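Local structure of putative cytosine/guanine deaminase (Unidentified, 2PAJ) at residues A[28-33]-A[403-408]; A[43-48]-A[208-213]. The protein catalyses the zinc-dependent hydrolytic deamination of 2-amino-4-hydroxypteridines such as isoxanthopterin, releasing ammonium. All blocks are in the same frame, centred on the assembly; numbering follows the deposited sequence.

Both contacts lie away from the zinc site, their centres about 15 Å apart. Contact 1 joins the loop before strand 39-42 to the loop after helix 383-398, and contact 2 ties strand 45-49 of the small four-stranded sheet to the loop before barrel strand 213-217. In sequence the order is 28-33, 43-48, 208-213, 403-408, so both segments of contact 2 fall between the two of contact 1. Segment 403-408 carries contact 1 and also touches both halves of contact 2: Val403 packs against Pro209, while Ala407 and Val408 pack against Ile46 and Asp47. The loop between helix 383-398 and strand 414-418 is thus common ground, touching the barrel side and the small sheet at once.

Contact 1: A[28-33]-A[403-408]; sequences ADDPSR and VGKVAV
A surface salt bridge between Asp30 and Lys405 spans two irregular loops, one between strands 19-20 and 39-42 and the other between helix 383-398 and strand 414-418. It is a thin link: these two side chains are the whole of the contact, and their alpha carbons, Asp30 CA and Lys405 CA, stand 10.2 Å apart. The side chains reach toward each other, and the last carbon of the lysine, CE, lies beside the carboxylate along with NZ. Lys405 supplies most of the reach, since its chain is extended from CG outward to the ammonium group. In Asp30, CG lies anti to the backbone N (chi1 -175°), which carries the carboxylate toward the lysine.

The ammonium favours one oxygen of the pair. Lys405 NZ is 2.9 Å from Asp30 OD1 but 3.6 Å from Asp30 OD2, and the hydrogen bond to OD1 is weak in its geometry, so attraction between the opposite charges probably matters more here than a well-aimed N-H. Asp30 OD2 takes a hydrogen bond from the backbone N of Arg25, which holds the carboxylate to its own loop and, with the lysine, would probably favour its charged form. The backbone N of Asp30 bonds to Thr27 OG1, which holds the backbone. Beyond the lysine the chain kinks through an inverse gamma turn centred on Val406, in which Ala407 N makes a weak bond of 3.0 Å to Lys405 O.

Thr22 draws the two loops together a second time, through backbone hydrogen bonds to Ser32 on one and Val406 on the other. Both loops also lean on helix 383-398, where Ser32 touches Ala384 and Lys405 touches Ala392.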
loop_
_atom_site.group_PDB
_atom_site.type_symbol
_atom_site.label_atom_id
_atom_site.label_comp_id
_atom_site.label_asym_id
_atom_site.label_seq_id
_atom_site.Cartn_x
_atom_site.Cartn_y
_atom_site.Cartn_z
ATOM N N ALA A 28 -5.968 22.715 -13.342
ATOM C CA ALA A 28 -6.131 22.878 -14.782
ATOM C C ALA A 28 -4.962 22.178 -15.464
ATOM O O ALA A 28 -5.075 21.693 -16.595
ATOM C CB ALA A 28 -6.149 24.356 -15.147
ATOM N N ASP A 29 -3.846 22.117 -14.745
ATOM C CA ASP A 29 -2.630 21.482 -15.241
ATOM C C ASP A 29 -2.774 19.985 -15.068
ATOM O O ASP A 29 -2.384 19.207 -15.943
ATOM C CB ASP A 29 -1.407 21.919 -14.433
ATOM C CG ASP A 29 -1.539 23.328 -13.869
ATOM O OD1 ASP A 29 -0.525 23.812 -13.304
ATOM O OD2 ASP A 29 -2.634 23.953 -13.976
ATOM N N ASP A 30 -3.350 19.595 -13.929
ATOM C CA ASP A 30 -3.518 18.192 -13.579
ATOM C C ASP A 30 -4.946 17.847 -13.167
ATOM O O ASP A 30 -5.241 17.733 -11.979
ATOM C CB ASP A 30 -2.544 17.859 -12.444
ATOM C CG ASP A 30 -2.541 16.389 -12.072
ATOM O OD1 ASP A 30 -2.922 15.557 -12.922
ATOM O OD2 ASP A 30 -2.133 16.066 -10.928
ATOM N N PRO A 31 -5.846 17.661 -14.153
ATOM C CA PRO A 31 -7.264 17.322 -13.943
ATOM C C PRO A 31 -7.502 16.022 -13.158
ATOM O O PRO A 31 -6.799 15.024 -13.353
ATOM C CB PRO A 31 -7.822 17.275 -15.369
ATOM C CG PRO A 31 -6.617 16.972 -16.212
ATOM C CD PRO A 31 -5.554 17.812 -15.589
ATOM N N SER A 32 -8.497 16.046 -12.273
ATOM C CA SER A 32 -8.808 14.889 -11.436
ATOM C C SER A 32 -9.802 13.947 -12.088
ATOM O O SER A 32 -9.890 12.771 -11.742
ATOM C CB SER A 32 -9.353 15.339 -10.073
ATOM O OG SER A 32 -10.666 15.866 -10.175
ATOM N N ARG A 33 -10.570 14.484 -13.021
ATOM C CA ARG A 33 -11.555 13.699 -13.736
ATOM C C ARG A 33 -11.412 14.096 -15.188
ATOM O O ARG A 33 -11.309 15.281 -15.515
ATOM C CB ARG A 33 -12.960 14.036 -13.255
ATOM C CG ARG A 33 -14.038 13.166 -13.847
ATOM C CD ARG A 33 -15.394 13.764 -13.568
ATOM N NE ARG A 33 -16.487 12.847 -13.863
ATOM C CZ ARG A 33 -17.404 12.484 -12.977
ATOM N NH1 ARG A 33 -17.362 12.958 -11.733
ATOM N NH2 ARG A 33 -18.364 11.649 -13.338
ATOM N N VAL A 403 3.470 5.577 -12.149
ATOM C CA VAL A 403 2.353 4.795 -11.601
ATOM C C VAL A 403 1.402 5.716 -10.798
ATOM O O VAL A 403 1.816 6.760 -10.303
ATOM C CB VAL A 403 2.880 3.680 -10.650
ATOM C CG1 VAL A 403 1.752 2.762 -10.237
ATOM C CG2 VAL A 403 3.984 2.898 -11.324
ATOM N N GLY A 404 0.132 5.329 -10.691
ATOM C CA GLY A 404 -0.834 6.110 -9.930
ATOM C C GLY A 404 -1.687 7.147 -10.655
ATOM O O GLY A 404 -2.383 7.935 -10.020
ATOM N N LYS A 405 -1.652 7.151 -11.980
ATOM C CA LYS A 405 -2.417 8.124 -12.749
ATOM C C LYS A 405 -2.989 7.535 -14.026
ATOM O O LYS A 405 -2.285 6.863 -14.776
ATOM C CB LYS A 405 -1.529 9.297 -13.122
ATOM C CG LYS A 405 -1.841 10.597 -12.424
ATOM C CD LYS A 405 -0.945 11.664 -13.008
ATOM C CE LYS A 405 -1.321 13.063 -12.583
ATOM N NZ LYS A 405 -0.555 14.040 -13.433
ATOM N N VAL A 406 -4.272 7.774 -14.276
ATOM C CA VAL A 406 -4.860 7.271 -15.508
ATOM C C VAL A 406 -4.626 8.395 -16.528
ATOM O O VAL A 406 -5.494 9.235 -16.771
ATOM C CB VAL A 406 -6.374 6.971 -15.372
ATOM C CG1 VAL A 406 -6.870 6.239 -16.616
ATOM C CG2 VAL A 406 -6.619 6.130 -14.148
ATOM N N ALA A 407 -3.420 8.418 -17.089
ATOM C CA ALA A 407 -3.036 9.417 -18.073
ATOM C C ALA A 407 -2.151 8.729 -19.094
ATOM O O ALA A 407 -1.446 7.786 -18.767
ATOM C CB ALA A 407 -2.290 10.560 -17.393
ATOM N N VAL A 408 -2.209 9.188 -20.335
ATOM C CA VAL A 408 -1.411 8.586 -21.392
ATOM C C VAL A 408 0.091 8.689 -21.060
ATOM O O VAL A 408 0.585 9.741 -20.673
ATOM C CB VAL A 408 -1.755 9.247 -22.770
ATOM C CG1 VAL A 408 -1.484 10.735 -22.730
ATOM C CG2 VAL A 408 -0.969 8.593 -23.870
#

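Contact 2: A[43-48]-A[208-213]; sequences GDTIDA and SPRAMR
The guanidinium of Arg210 takes Asp44 at its edge: the carboxylate oxygen OD1 sits near the guanidinium plane, and Asp44 C and Thr45 CA lie at the edge too. Thr45 OG1 comes in obliquely. The carboxylate does not lie flat against the arginine, the two planes being 62° apart. The grip is side-on, through NE and NH2, both to one oxygen. Arg210 NE is 3.1 Å from Asp44 OD1, on the syn side and close to the carboxylate plane. Arg210 NH2, 2.9 Å from the same OD1, reaches it from well above that plane, on the same face as NE.

This salt bridge joins the connection between strands 39-42 and 45-49, a beta hairpin at the border of the small four-stranded sheet, to the loop that leads into strand 213-217 of the amidohydrolase barrel. The alpha carbons, Asp44 CA and Arg210 CA, remain 9.5 Å apart, and the arginine crosses that distance with a bend at chi3 (-66°) that turns the guanidinium to the hairpin. Arg210 NH2 also makes a weak bond of 3.2 Å to Asp44 O. Thr45 OG1 is close to NH2 as well, but at a poor angle for a hydrogen bond; it gives its proton to Asp44 OD2 instead, at 3.1 Å, meeting OD2 from above the carboxylate plane and helping to hold its rotation. Farther along this strand, Asp47 and Ala48 form a classic beta bulge opposite Arg40. The remaining nitrogen of the guanidinium, Arg210 NH1, hydrogen-bonds to Gly409 O, with Glu402 as a long, weak ionic partner.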
loop_
_atom_site.group_PDB
_atom_site.type_symbol
_atom_site.label_atom_id
_atom_site.label_comp_id
_atom_site.label_asym_id
_atom_site.label_seq_id
_atom_site.Cartn_x
_atom_site.Cartn_y
_atom_site.Cartn_z
ATOM N N GLY A 43 0.642 -2.914 -24.305
ATOM C CA GLY A 43 1.663 -3.428 -23.424
ATOM C C GLY A 43 1.318 -3.089 -21.990
ATOM O O GLY A 43 0.248 -3.445 -21.487
ATOM N N ASP A 44 2.224 -2.376 -21.337
ATOM C CA ASP A 44 2.046 -1.993 -19.949
ATOM C C ASP A 44 1.744 -0.505 -19.841
ATOM O O ASP A 44 1.782 0.061 -18.751
ATOM C CB ASP A 44 3.329 -2.284 -19.164
ATOM C CG ASP A 44 4.409 -1.216 -19.396
ATOM O OD1 ASP A 44 4.948 -0.681 -18.396
ATOM O OD2 ASP A 44 4.709 -0.904 -20.576
ATOM N N THR A 45 1.444 0.136 -20.960
ATOM C CA THR A 45 1.200 1.565 -20.919
ATOM C C THR A 45 -0.139 2.030 -21.460
ATOM O O THR A 45 -0.739 1.389 -22.319
ATOM C CB THR A 45 2.325 2.314 -21.659
ATOM O OG1 THR A 45 3.582 1.915 -21.108
ATOM C CG2 THR A 45 2.181 3.821 -21.505
ATOM N N ILE A 46 -0.601 3.155 -20.923
ATOM C CA ILE A 46 -1.845 3.764 -21.342
ATOM C C ILE A 46 -1.482 4.520 -22.585
ATOM O O ILE A 46 -0.697 5.467 -22.543
ATOM C CB ILE A 46 -2.375 4.748 -20.305
ATOM C CG1 ILE A 46 -2.742 3.993 -19.023
ATOM C CG2 ILE A 46 -3.576 5.493 -20.877
ATOM C CD1 ILE A 46 -3.132 4.886 -17.872
ATOM N N ASP A 47 -2.069 4.094 -23.693
ATOM C CA ASP A 47 -1.787 4.674 -24.994
ATOM C C ASP A 47 -2.633 5.889 -25.376
ATOM O O ASP A 47 -2.146 6.807 -26.032
ATOM C CB ASP A 47 -1.935 3.585 -26.049
ATOM C CG ASP A 47 -1.041 3.811 -27.230
ATOM O OD1 ASP A 47 0.196 3.854 -27.020
ATOM O OD2 ASP A 47 -1.570 3.955 -28.360
ATOM N N ALA A 48 -3.896 5.899 -24.966
ATOM C CA ALA A 48 -4.769 7.009 -25.302
ATOM C C ALA A 48 -6.018 7.064 -24.444
ATOM O O ALA A 48 -6.416 6.076 -23.822
ATOM C CB ALA A 48 -5.163 6.926 -26.765
ATOM N N SER A 208 13.405 1.636 -11.839
ATOM C CA SER A 208 12.538 2.363 -12.768
ATOM C C SER A 208 11.318 2.884 -12.037
ATOM O O SER A 208 10.934 2.359 -10.990
ATOM C CB SER A 208 12.094 1.485 -13.944
ATOM O OG SER A 208 11.085 0.574 -13.575
ATOM N N PRO A 209 10.696 3.942 -12.571
ATOM C CA PRO A 209 9.510 4.486 -11.905
ATOM C C PRO A 209 8.244 3.647 -12.143
ATOM O O PRO A 209 7.131 4.088 -11.882
ATOM C CB PRO A 209 9.426 5.903 -12.465
ATOM C CG PRO A 209 9.963 5.732 -13.846
ATOM C CD PRO A 209 11.131 4.806 -13.680
ATOM N N ARG A 210 8.430 2.436 -12.650
ATOM C CA ARG A 210 7.319 1.529 -12.884
ATOM C C ARG A 210 7.810 0.112 -12.621
ATOM O O ARG A 210 7.462 -0.845 -13.315
ATOM C CB ARG A 210 6.770 1.683 -14.310
ATOM C CG ARG A 210 7.783 1.541 -15.421
ATOM C CD ARG A 210 7.343 2.376 -16.597
ATOM N NE ARG A 210 6.110 1.889 -17.206
ATOM C CZ ARG A 210 5.238 2.664 -17.855
ATOM N NH1 ARG A 210 5.452 3.974 -17.968
ATOM N NH2 ARG A 210 4.166 2.120 -18.428
ATOM N N ALA A 211 8.634 0.001 -11.590
ATOM C CA ALA A 211 9.190 -1.270 -11.179
ATOM C C ALA A 211 8.083 -2.164 -10.601
ATOM O O ALA A 211 7.140 -1.675 -9.993
ATOM C CB ALA A 211 10.282 -1.027 -10.140
ATOM N N MET A 212 8.192 -3.471 -10.814
ATOM C CA MET A 212 7.220 -4.412 -10.280
ATOM C C MET A 212 7.713 -4.910 -8.932
ATOM O O MET A 212 7.010 -5.637 -8.228
ATOM C CB MET A 212 7.019 -5.590 -11.233
ATOM C CG MET A 212 6.268 -5.238 -12.505
ATOM S SD MET A 212 4.641 -4.494 -12.224
ATOM C CE MET A 212 3.726 -5.895 -11.593
ATOM N N ARG A 213 8.935 -4.511 -8.587
ATOM C CA ARG A 213 9.558 -4.878 -7.322
ATOM C C ARG A 213 10.392 -3.748 -6.752
ATOM O O ARG A 213 11.117 -3.075 -7.470
ATOM C CB ARG A 213 10.416 -6.122 -7.492
ATOM C CG ARG A 213 9.602 -7.364 -7.449
ATOM C CD ARG A 213 10.366 -8.564 -7.903
ATOM N NE ARG A 213 9.566 -9.760 -7.677
ATOM C CZ ARG A 213 9.986 -10.998 -7.891
ATOM N NH1 ARG A 213 11.213 -11.210 -8.357
ATOM N NH2 ARG A 213 9.190 -12.023 -7.601
#